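Local coordinates for protein putative polyketide cyclase SMa1630 (Sinorhizobium meliloti 1021, PDB 4U13) that is of unconfirmed function but, as a SnoaL-like member of the NTF2 clan, may act as a polyketide cyclase or a related small-molecule enzyme, at residues F14-L25 with W52-A63; S26-D37 with G44-W52. One frame throughout, in Å; residues are numbered along the deposited sequence.

Contact 1. Residues F14-L25 with W52-A63; sequences FDADSCNDTDAL and WVAAKKAASYVA
In this SnoaL-like, NTF2-type fold, D17 and W52 meet where the N-terminal helices pack on the second half of helix 44-59 and the start of strand 62-71. With CG anti to the backbone N (chi1 -173°), the D17 carboxylate reaches across to 52-63, and three donors gather on its OD1. W52 NE1 gives the well-formed bond, 3.0 Å to D17 OD1, on the anti side but tilted out of the carboxylate plane; Y61 OH adds a weak one at 2.7 Å to the same oxygen, and K56 NZ, 3.3 Å from D17 OD1, makes a salt bridge whose hydrogen bond is weak. K56 NZ also donates to the backbone D17 O at 2.8 Å and weakly to N20 OD1, tying down the Schellman motif at N20. L25 CG sits over one face of W52, 4.1 Å from the centroid of its five-membered ring, while T22 OG1 lies at the ring edge, 3.3 Å from W52 CZ3. Water 1 links D17 OD2 weakly to A63 N of strand 62-71; F14, which packs on A63 CB, also meets Y94 of strand 90-99, and C19 forms a disulfide with C19 of the second subunit.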
loop_
_atom_site.group_PDB
_atom_site.type_symbol
_atom_site.label_atom_id
_atom_site.label_comp_id
_atom_site.label_asym_id
_atom_site.label_seq_id
_atom_site.Cartn_x
_atom_site.Cartn_y
_atom_site.Cartn_z
ATOM N N PHE A 14 7.176 3.601 -2.708
ATOM C CA PHE A 14 6.255 2.481 -2.906
ATOM C C PHE A 14 4.812 2.852 -2.704
ATOM O O PHE A 14 3.944 2.281 -3.356
ATOM C CB PHE A 14 6.605 1.324 -1.977
ATOM C CG PHE A 14 7.818 0.569 -2.436
ATOM C CD1 PHE A 14 7.751 -0.204 -3.555
ATOM C CD2 PHE A 14 9.026 0.700 -1.795
ATOM C CE1 PHE A 14 8.861 -0.895 -3.998
ATOM C CE2 PHE A 14 10.121 0.013 -2.208
ATOM C CZ PHE A 14 10.047 -0.764 -3.354
ATOM N N ASP A 15 4.536 3.825 -1.843
ATOM C CA ASP A 15 3.128 4.297 -1.605
ATOM C C ASP A 15 2.587 5.003 -2.842
ATOM O O ASP A 15 1.400 4.829 -3.268
ATOM C CB ASP A 15 3.051 5.293 -0.448
ATOM C CG ASP A 15 3.170 4.621 0.954
ATOM O OD1 ASP A 15 2.701 3.478 1.132
ATOM O OD2 ASP A 15 3.709 5.252 1.901
ATOM N N ALA A 16 3.486 5.759 -3.431
ATOM C CA ALA A 16 3.169 6.518 -4.629
ATOM C C ALA A 16 3.084 5.655 -5.874
ATOM O O ALA A 16 2.178 5.829 -6.674
ATOM C CB ALA A 16 4.222 7.596 -4.834
ATOM N N ASP A 17 4.045 4.747 -6.024
ATOM C CA ASP A 17 3.995 3.744 -7.051
ATOM C C ASP A 17 2.655 3.017 -6.952
ATOM O O ASP A 17 1.889 2.912 -7.869
ATOM C CB ASP A 17 5.154 2.768 -6.845
ATOM C CG ASP A 17 5.306 1.767 -7.972
ATOM O OD1 ASP A 17 4.890 2.075 -9.095
ATOM O OD2 ASP A 17 5.901 0.679 -7.755
ATOM N N SER A 18 2.362 2.533 -5.801
ATOM C CA SER A 18 1.148 1.772 -5.533
ATOM C C SER A 18 -0.197 2.548 -5.740
ATOM O O SER A 18 -1.216 1.968 -6.073
ATOM C CB SER A 18 1.319 1.220 -4.159
ATOM O OG SER A 18 0.100 0.728 -3.692
ATOM N N CYS A 19 -0.224 3.841 -5.419
ATOM C CA CYS A 19 -1.451 4.647 -5.539
ATOM C C CYS A 19 -1.529 5.398 -6.832
ATOM O O CYS A 19 -2.449 6.201 -7.023
ATOM C CB CYS A 19 -1.533 5.622 -4.363
ATOM S SG CYS A 19 -1.775 4.756 -2.720
ATOM N N ASN A 20 -0.611 5.108 -7.752
ATOM C CA ASN A 20 -0.502 5.826 -9.008
ATOM C C ASN A 20 -0.442 7.324 -8.756
ATOM O O ASN A 20 -1.131 8.047 -9.379
ATOM C CB ASN A 20 -1.674 5.524 -9.962
ATOM C CG ASN A 20 -1.735 4.064 -10.409
ATOM O OD1 ASN A 20 -0.717 3.431 -10.611
ATOM N ND2 ASN A 20 -2.922 3.526 -10.537
ATOM N N ASP A 21 0.392 7.774 -7.835
ATOM C CA ASP A 21 0.400 9.187 -7.469
ATOM C C ASP A 21 1.600 9.908 -8.089
ATOM O O ASP A 21 2.638 10.052 -7.481
ATOM C CB ASP A 21 0.378 9.307 -5.947
ATOM C CG ASP A 21 0.300 10.754 -5.472
ATOM O OD1 ASP A 21 0.468 11.698 -6.317
ATOM O OD2 ASP A 21 0.107 10.927 -4.228
ATOM N N THR A 22 1.426 10.368 -9.303
ATOM C CA THR A 22 2.441 11.168 -10.004
ATOM C C THR A 22 3.127 12.339 -9.271
ATOM O O THR A 22 4.334 12.489 -9.357
ATOM C CB THR A 22 1.820 11.710 -11.285
ATOM O OG1 THR A 22 1.297 10.594 -12.008
ATOM C CG2 THR A 22 2.847 12.397 -12.154
ATOM N N ASP A 23 2.386 13.166 -8.556
ATOM C CA ASP A 23 3.024 14.248 -7.791
ATOM C C ASP A 23 3.963 13.752 -6.759
ATOM O O ASP A 23 5.083 14.248 -6.643
ATOM C CB ASP A 23 1.991 15.097 -7.076
ATOM C CG ASP A 23 1.247 15.950 -8.024
ATOM O OD1 ASP A 23 1.905 16.657 -8.818
ATOM O OD2 ASP A 23 0.009 15.897 -8.013
ATOM N N ALA A 24 3.491 12.783 -5.985
ATOM C CA ALA A 24 4.261 12.293 -4.860
ATOM C C ALA A 24 5.517 11.617 -5.403
ATOM O O ALA A 24 6.644 11.841 -4.926
ATOM C CB ALA A 24 3.410 11.347 -4.032
ATOM N N LEU A 25 5.327 10.822 -6.439
ATOM C CA LEU A 25 6.442 10.151 -7.122
ATOM C C LEU A 25 7.492 11.139 -7.653
ATOM O O LEU A 25 8.660 10.929 -7.476
ATOM C CB LEU A 25 5.897 9.320 -8.267
ATOM C CG LEU A 25 6.703 8.175 -8.889
ATOM C CD1 LEU A 25 7.797 8.662 -9.843
ATOM C CD2 LEU A 25 7.255 7.201 -7.866
ATOM N N TRP A 52 8.142 5.519 -15.614
ATOM C CA TRP A 52 7.144 5.038 -14.669
ATOM C C TRP A 52 5.754 4.928 -15.321
ATOM O O TRP A 52 5.026 3.926 -15.154
ATOM C CB TRP A 52 7.140 5.961 -13.447
ATOM C CG TRP A 52 6.172 5.595 -12.383
ATOM C CD1 TRP A 52 6.280 4.586 -11.487
ATOM C CD2 TRP A 52 4.975 6.290 -12.055
ATOM N NE1 TRP A 52 5.208 4.581 -10.648
ATOM C CE2 TRP A 52 4.387 5.615 -10.967
ATOM C CE3 TRP A 52 4.324 7.416 -12.593
ATOM C CZ2 TRP A 52 3.174 6.022 -10.399
ATOM C CZ3 TRP A 52 3.119 7.812 -12.039
ATOM C CH2 TRP A 52 2.562 7.122 -10.932
ATOM N N VAL A 53 5.395 5.939 -16.104
ATOM C CA VAL A 53 4.146 5.909 -16.849
ATOM C C VAL A 53 4.046 4.731 -17.864
ATOM O O VAL A 53 3.053 3.987 -17.850
ATOM C CB VAL A 53 3.922 7.265 -17.541
ATOM C CG1 VAL A 53 2.742 7.212 -18.507
ATOM C CG2 VAL A 53 3.644 8.368 -16.491
ATOM N N ALA A 54 5.074 4.545 -18.708
ATOM C CA ALA A 54 5.092 3.433 -19.663
ATOM C C ALA A 54 4.995 2.041 -18.978
ATOM O O ALA A 54 4.304 1.155 -19.474
ATOM C CB ALA A 54 6.329 3.486 -20.556
ATOM N N ALA A 55 5.670 1.866 -17.852
ATOM C CA ALA A 55 5.655 0.609 -17.189
ATOM C C ALA A 55 4.280 0.308 -16.625
ATOM O O ALA A 55 3.840 -0.840 -16.616
ATOM C CB ALA A 55 6.717 0.578 -16.093
ATOM N N LYS A 56 3.589 1.323 -16.150
ATOM C CA LYS A 56 2.230 1.154 -15.650
ATOM C C LYS A 56 1.288 0.765 -16.757
ATOM O O LYS A 56 0.469 -0.134 -16.571
ATOM C CB LYS A 56 1.750 2.462 -15.049
ATOM C CG LYS A 56 2.451 2.826 -13.761
ATOM C CD LYS A 56 1.643 2.355 -12.591
ATOM C CE LYS A 56 2.320 2.681 -11.263
ATOM N NZ LYS A 56 1.863 1.628 -10.326
ATOM N N LYS A 57 1.379 1.436 -17.902
ATOM C CA LYS A 57 0.541 1.078 -19.080
ATOM C C LYS A 57 0.856 -0.318 -19.586
ATOM O O LYS A 57 -0.051 -1.054 -19.944
ATOM C CB LYS A 57 0.730 2.014 -20.297
ATOM C CG LYS A 57 0.947 3.490 -19.985
ATOM C CD LYS A 57 -0.331 4.255 -19.685
ATOM C CE LYS A 57 -0.229 5.681 -20.245
ATOM N NZ LYS A 57 -1.215 6.638 -19.658
ATOM N N ALA A 58 2.155 -0.632 -19.689
ATOM C CA ALA A 58 2.627 -1.918 -20.180
ATOM C C ALA A 58 2.094 -3.052 -19.317
ATOM O O ALA A 58 1.579 -4.020 -19.874
ATOM C CB ALA A 58 4.143 -1.979 -20.201
ATOM N N ALA A 59 2.182 -2.946 -17.986
ATOM C CA ALA A 59 1.851 -4.126 -17.189
ATOM C C ALA A 59 0.816 -3.991 -16.058
ATOM O O ALA A 59 0.416 -5.033 -15.484
ATOM C CB ALA A 59 3.116 -4.755 -16.669
ATOM N N SER A 60 0.378 -2.761 -15.727
ATOM C CA SER A 60 -0.511 -2.530 -14.561
ATOM C C SER A 60 -0.012 -3.299 -13.321
ATOM O O SER A 60 -0.759 -4.035 -12.672
ATOM C CB SER A 60 -1.925 -2.999 -14.907
ATOM O OG SER A 60 -2.420 -2.342 -16.067
ATOM N N TYR A 61 1.264 -3.161 -13.022
ATOM C CA TYR A 61 1.900 -4.001 -12.001
ATOM C C TYR A 61 1.625 -3.515 -10.587
ATOM O O TYR A 61 1.364 -2.359 -10.374
ATOM C CB TYR A 61 3.424 -4.016 -12.181
ATOM C CG TYR A 61 4.056 -2.630 -12.001
ATOM C CD1 TYR A 61 4.185 -1.759 -13.075
ATOM C CD2 TYR A 61 4.492 -2.204 -10.756
ATOM C CE1 TYR A 61 4.723 -0.510 -12.914
ATOM C CE2 TYR A 61 5.080 -0.950 -10.585
ATOM C CZ TYR A 61 5.179 -0.077 -11.665
ATOM O OH TYR A 61 5.762 1.200 -11.533
ATOM N N VAL A 62 1.798 -4.426 -9.644
ATOM C CA VAL A 62 1.897 -4.145 -8.242
ATOM C C VAL A 62 3.336 -4.580 -7.760
ATOM O O VAL A 62 3.723 -5.717 -7.954
ATOM C CB VAL A 62 0.747 -4.935 -7.538
ATOM C CG1 VAL A 62 0.970 -5.153 -6.036
ATOM C CG2 VAL A 62 -0.612 -4.264 -7.770
ATOM N N ALA A 63 4.111 -3.669 -7.149
ATOM C CA ALA A 63 5.350 -3.968 -6.428
ATOM C C ALA A 63 5.107 -3.974 -4.937
ATOM O O ALA A 63 4.736 -2.980 -4.368
ATOM C CB ALA A 63 6.422 -2.951 -6.739
HETATM O O HOH W 1 3.431 -0.847 -6.716
#

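Contact 2. Residues S26-D37 with G44-W52; sequences SETFAPDAVVED and GVVAILRWW
The axes of strand 33-37 and helix 44-52 approach to 7.8 Å with their directions 32° from parallel, and G44 N donates to A33 O at 2.9 Å. This is the helix-on-sheet layer of the NTF2-like alpha+beta fold: the chain leaves strand 33-37, returns through the antiparallel strand 40-43 and enters the helix at G44. The type I turn from A30 to A33 wraps the helix start, where P31 O accepts a CA-H...O contact from G44 CA and water 2 joins P31 O to V45 N. V45 pushes CG2 against the turn, 3.4 Å from A30 O, and its CG1 lies 4.0 Å from S26 O. One helical turn on, I48 lies between F29 and V35. Its CG2 methyl lies over one face of the F29 ring, offset toward the rim and 3.8 Å from F29 CE2, in a CH-pi contact, while its other branch runs along strand 33-37: CG1 packs on V35 CG2 and CD1 on A33 CB. V35 is split between two partners, because its CG1, anti to the backbone N, goes to W51 instead and stands almost squarely above the six-membered ring, 3.8 Å from that ring's centroid. H42 of strand 40-43 adds a ring contact to W51, and Y13 of helix 8-19 touches the side chains of both F29 and W51. At the far end of the strand the W51 indole N-H points at D37, its ring steeply turned to the carboxylate with the planes 76° apart. W51 NE1 reaches D37 OD2 at 3.1 Å on the anti side, somewhat out of the carboxylate plane, with the oxygen only 2° out of the ring plane.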
loop_
_atom_site.group_PDB
_atom_site.type_symbol
_atom_site.label_atom_id
_atom_site.label_comp_id
_atom_site.label_asym_id
_atom_site.label_seq_id
_atom_site.Cartn_x
_atom_site.Cartn_y
_atom_site.Cartn_z
ATOM N N SER A 26 7.074 12.204 -8.315
ATOM C CA SER A 26 8.011 13.177 -8.860
ATOM C C SER A 26 8.847 13.841 -7.754
ATOM O O SER A 26 10.041 14.036 -7.922
ATOM C CB SER A 26 7.262 14.239 -9.668
ATOM O OG SER A 26 6.582 15.143 -8.809
ATOM N N GLU A 27 8.221 14.134 -6.621
ATOM C CA GLU A 27 8.883 14.814 -5.490
ATOM C C GLU A 27 9.800 13.839 -4.677
ATOM O O GLU A 27 10.480 14.233 -3.742
ATOM C CB GLU A 27 7.832 15.629 -4.623
ATOM C CG GLU A 27 6.761 14.853 -3.813
ATOM C CD GLU A 27 5.423 15.615 -3.563
ATOM O OE1 GLU A 27 4.877 16.218 -4.521
ATOM O OE2 GLU A 27 4.872 15.571 -2.419
ATOM N N THR A 28 9.860 12.571 -5.082
ATOM C CA THR A 28 10.624 11.550 -4.381
ATOM C C THR A 28 12.101 11.502 -4.792
ATOM O O THR A 28 12.965 11.152 -3.988
ATOM C CB THR A 28 9.915 10.201 -4.591
ATOM O OG1 THR A 28 8.968 10.011 -3.550
ATOM C CG2 THR A 28 10.812 9.072 -4.568
ATOM N N PHE A 29 12.394 11.867 -6.036
ATOM C CA PHE A 29 13.734 11.821 -6.621
ATOM C C PHE A 29 14.449 13.147 -6.678
ATOM O O PHE A 29 13.833 14.171 -6.852
ATOM C CB PHE A 29 13.619 11.366 -8.041
ATOM C CG PHE A 29 13.220 9.952 -8.179
ATOM C CD1 PHE A 29 14.200 8.948 -8.184
ATOM C CD2 PHE A 29 11.885 9.603 -8.337
ATOM C CE1 PHE A 29 13.857 7.618 -8.352
ATOM C CE2 PHE A 29 11.531 8.267 -8.495
ATOM C CZ PHE A 29 12.519 7.272 -8.492
ATOM N N ALA A 30 15.770 13.101 -6.552
ATOM C CA ALA A 30 16.627 14.274 -6.701
ATOM C C ALA A 30 16.513 14.717 -8.137
ATOM O O ALA A 30 16.250 13.890 -8.996
ATOM C CB ALA A 30 18.077 13.899 -6.410
ATOM N N PRO A 31 16.732 16.008 -8.417
ATOM C CA PRO A 31 16.628 16.460 -9.820
ATOM C C PRO A 31 17.599 15.721 -10.786
ATOM O O PRO A 31 17.255 15.462 -11.968
ATOM C CB PRO A 31 16.972 17.954 -9.727
ATOM C CG PRO A 31 16.793 18.324 -8.285
ATOM C CD PRO A 31 17.135 17.096 -7.509
ATOM N N ASP A 32 18.782 15.385 -10.257
ATOM C CA ASP A 32 19.849 14.723 -10.989
ATOM C C ASP A 32 19.769 13.171 -10.925
ATOM O O ASP A 32 20.728 12.481 -11.259
ATOM C CB ASP A 32 21.185 15.189 -10.395
ATOM N N ALA A 33 18.617 12.610 -10.564
ATOM C CA ALA A 33 18.553 11.191 -10.175
ATOM C C ALA A 33 18.601 10.255 -11.375
ATOM O O ALA A 33 18.281 10.643 -12.492
ATOM C CB ALA A 33 17.289 10.916 -9.399
ATOM N N VAL A 34 18.996 9.010 -11.120
ATOM C CA VAL A 34 19.027 7.967 -12.131
ATOM C C VAL A 34 18.263 6.727 -11.677
ATOM O O VAL A 34 18.378 6.303 -10.543
ATOM C CB VAL A 34 20.454 7.463 -12.393
ATOM C CG1 VAL A 34 20.448 6.351 -13.451
ATOM C CG2 VAL A 34 21.333 8.599 -12.837
ATOM N N VAL A 35 17.531 6.151 -12.619
ATOM C CA VAL A 35 16.914 4.863 -12.509
ATOM C C VAL A 35 17.480 3.990 -13.625
ATOM O O VAL A 35 17.439 4.398 -14.818
ATOM C CB VAL A 35 15.407 4.962 -12.721
ATOM C CG1 VAL A 35 14.791 3.579 -12.884
ATOM C CG2 VAL A 35 14.771 5.716 -11.569
ATOM N N GLU A 36 18.010 2.814 -13.229
ATOM C CA GLU A 36 18.353 1.736 -14.141
ATOM C C GLU A 36 17.389 0.565 -14.001
ATOM O O GLU A 36 17.252 0.013 -12.931
ATOM C CB GLU A 36 19.773 1.287 -13.869
ATOM C CG GLU A 36 20.729 2.459 -13.736
ATOM N N ASP A 37 16.733 0.180 -15.093
ATOM C CA ASP A 37 15.725 -0.900 -15.087
ATOM C C ASP A 37 15.610 -1.501 -16.473
ATOM O O ASP A 37 15.701 -0.776 -17.458
ATOM C CB ASP A 37 14.338 -0.313 -14.709
ATOM C CG ASP A 37 13.169 -1.387 -14.670
ATOM O OD1 ASP A 37 13.245 -2.444 -13.954
ATOM O OD2 ASP A 37 12.133 -1.153 -15.361
ATOM N N GLY A 44 17.443 12.126 -14.894
ATOM C CA GLY A 44 16.597 13.303 -14.752
ATOM C C GLY A 44 15.169 12.905 -14.434
ATOM O O GLY A 44 14.676 11.849 -14.878
ATOM N N VAL A 45 14.473 13.769 -13.693
ATOM C CA VAL A 45 13.111 13.465 -13.288
ATOM C C VAL A 45 12.156 13.334 -14.482
ATOM O O VAL A 45 11.157 12.586 -14.409
ATOM C CB VAL A 45 12.586 14.431 -12.221
ATOM C CG1 VAL A 45 11.234 13.987 -11.697
ATOM C CG2 VAL A 45 13.514 14.478 -11.012
ATOM N N VAL A 46 12.438 13.995 -15.595
ATOM C CA VAL A 46 11.516 13.859 -16.718
ATOM C C VAL A 46 11.496 12.426 -17.274
ATOM O O VAL A 46 10.411 11.815 -17.475
ATOM C CB VAL A 46 11.829 14.834 -17.868
ATOM C CG1 VAL A 46 10.758 14.691 -18.964
ATOM C CG2 VAL A 46 11.888 16.292 -17.368
ATOM N N ALA A 47 12.691 11.902 -17.549
ATOM C CA ALA A 47 12.846 10.519 -18.033
ATOM C C ALA A 47 12.279 9.518 -17.007
ATOM O O ALA A 47 11.721 8.485 -17.367
ATOM C CB ALA A 47 14.319 10.200 -18.305
ATOM N N ILE A 48 12.472 9.795 -15.727
ATOM C CA ILE A 48 11.992 8.871 -14.758
ATOM C C ILE A 48 10.453 8.780 -14.813
ATOM O O ILE A 48 9.853 7.666 -14.762
ATOM C CB ILE A 48 12.526 9.242 -13.377
ATOM C CG1 ILE A 48 14.036 8.969 -13.293
ATOM C CG2 ILE A 48 11.853 8.416 -12.311
ATOM C CD1 ILE A 48 14.697 9.550 -12.061
ATOM N N LEU A 49 9.796 9.932 -14.902
ATOM C CA LEU A 49 8.344 9.924 -15.010
ATOM C C LEU A 49 7.880 9.193 -16.255
ATOM O O LEU A 49 6.834 8.520 -16.251
ATOM C CB LEU A 49 7.774 11.338 -15.002
ATOM C CG LEU A 49 7.496 11.995 -13.657
ATOM C CD1 LEU A 49 7.120 13.444 -13.877
ATOM C CD2 LEU A 49 6.361 11.286 -12.923
ATOM N N ARG A 50 8.615 9.367 -17.349
ATOM C CA ARG A 50 8.236 8.716 -18.618
ATOM C C ARG A 50 8.311 7.235 -18.432
ATOM O O ARG A 50 7.422 6.504 -18.830
ATOM C CB ARG A 50 9.131 9.151 -19.789
ATOM C CG ARG A 50 8.830 10.587 -20.260
ATOM C CD ARG A 50 9.389 10.943 -21.639
ATOM N NE ARG A 50 10.777 10.557 -21.839
ATOM C CZ ARG A 50 11.398 10.554 -23.014
ATOM N NH1 ARG A 50 12.674 10.160 -23.069
ATOM N NH2 ARG A 50 10.757 10.933 -24.127
ATOM N N TRP A 51 9.373 6.823 -17.770
ATOM C CA TRP A 51 9.628 5.458 -17.552
ATOM C C TRP A 51 8.527 4.818 -16.693
ATOM O O TRP A 51 8.068 3.695 -17.019
ATOM C CB TRP A 51 10.957 5.326 -16.862
ATOM C CG TRP A 51 11.128 4.002 -16.140
ATOM C CD1 TRP A 51 11.406 2.788 -16.702
ATOM C CD2 TRP A 51 11.052 3.795 -14.740
ATOM N NE1 TRP A 51 11.496 1.818 -15.717
ATOM C CE2 TRP A 51 11.284 2.409 -14.502
ATOM C CE3 TRP A 51 10.792 4.633 -13.652
ATOM C CZ2 TRP A 51 11.302 1.859 -13.213
ATOM C CZ3 TRP A 51 10.762 4.072 -12.356
ATOM C CH2 TRP A 51 11.023 2.706 -12.154
ATOM N N TRP A 52 8.142 5.519 -15.614
ATOM C CA TRP A 52 7.144 5.038 -14.669
ATOM C C TRP A 52 5.754 4.928 -15.321
ATOM O O TRP A 52 5.026 3.926 -15.154
ATOM C CB TRP A 52 7.140 5.961 -13.447
ATOM C CG TRP A 52 6.172 5.595 -12.383
ATOM C CD1 TRP A 52 6.280 4.586 -11.487
ATOM C CD2 TRP A 52 4.975 6.290 -12.055
ATOM N NE1 TRP A 52 5.208 4.581 -10.648
ATOM C CE2 TRP A 52 4.387 5.615 -10.967
ATOM C CE3 TRP A 52 4.324 7.416 -12.593
ATOM C CZ2 TRP A 52 3.174 6.022 -10.399
ATOM C CZ3 TRP A 52 3.119 7.812 -12.039
ATOM C CH2 TRP A 52 2.562 7.122 -10.932
HETATM O O HOH W 2 14.958 16.517 -13.773
#

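From the N terminus, the end of helix 8-19 and helix 22-26 together supply the early half of contact 1; strands 29-30 and 33-37 follow directly and supply that of contact 2. After strand 40-43 the chain enters helix 44-59. Its first half closes the short loop of contact 2, and its second half, with the start of strand 62-71, closes the longer loop of contact 1, so the shorter loop lies within the longer. W52 belongs to both contacts, and L49 CD2 touches T22 CG2 at 3.8 Å where they adjoin. One long helix thus ties the N-terminal helices to strand 33-37 near one edge of the sheet and strand 62-71 at the other.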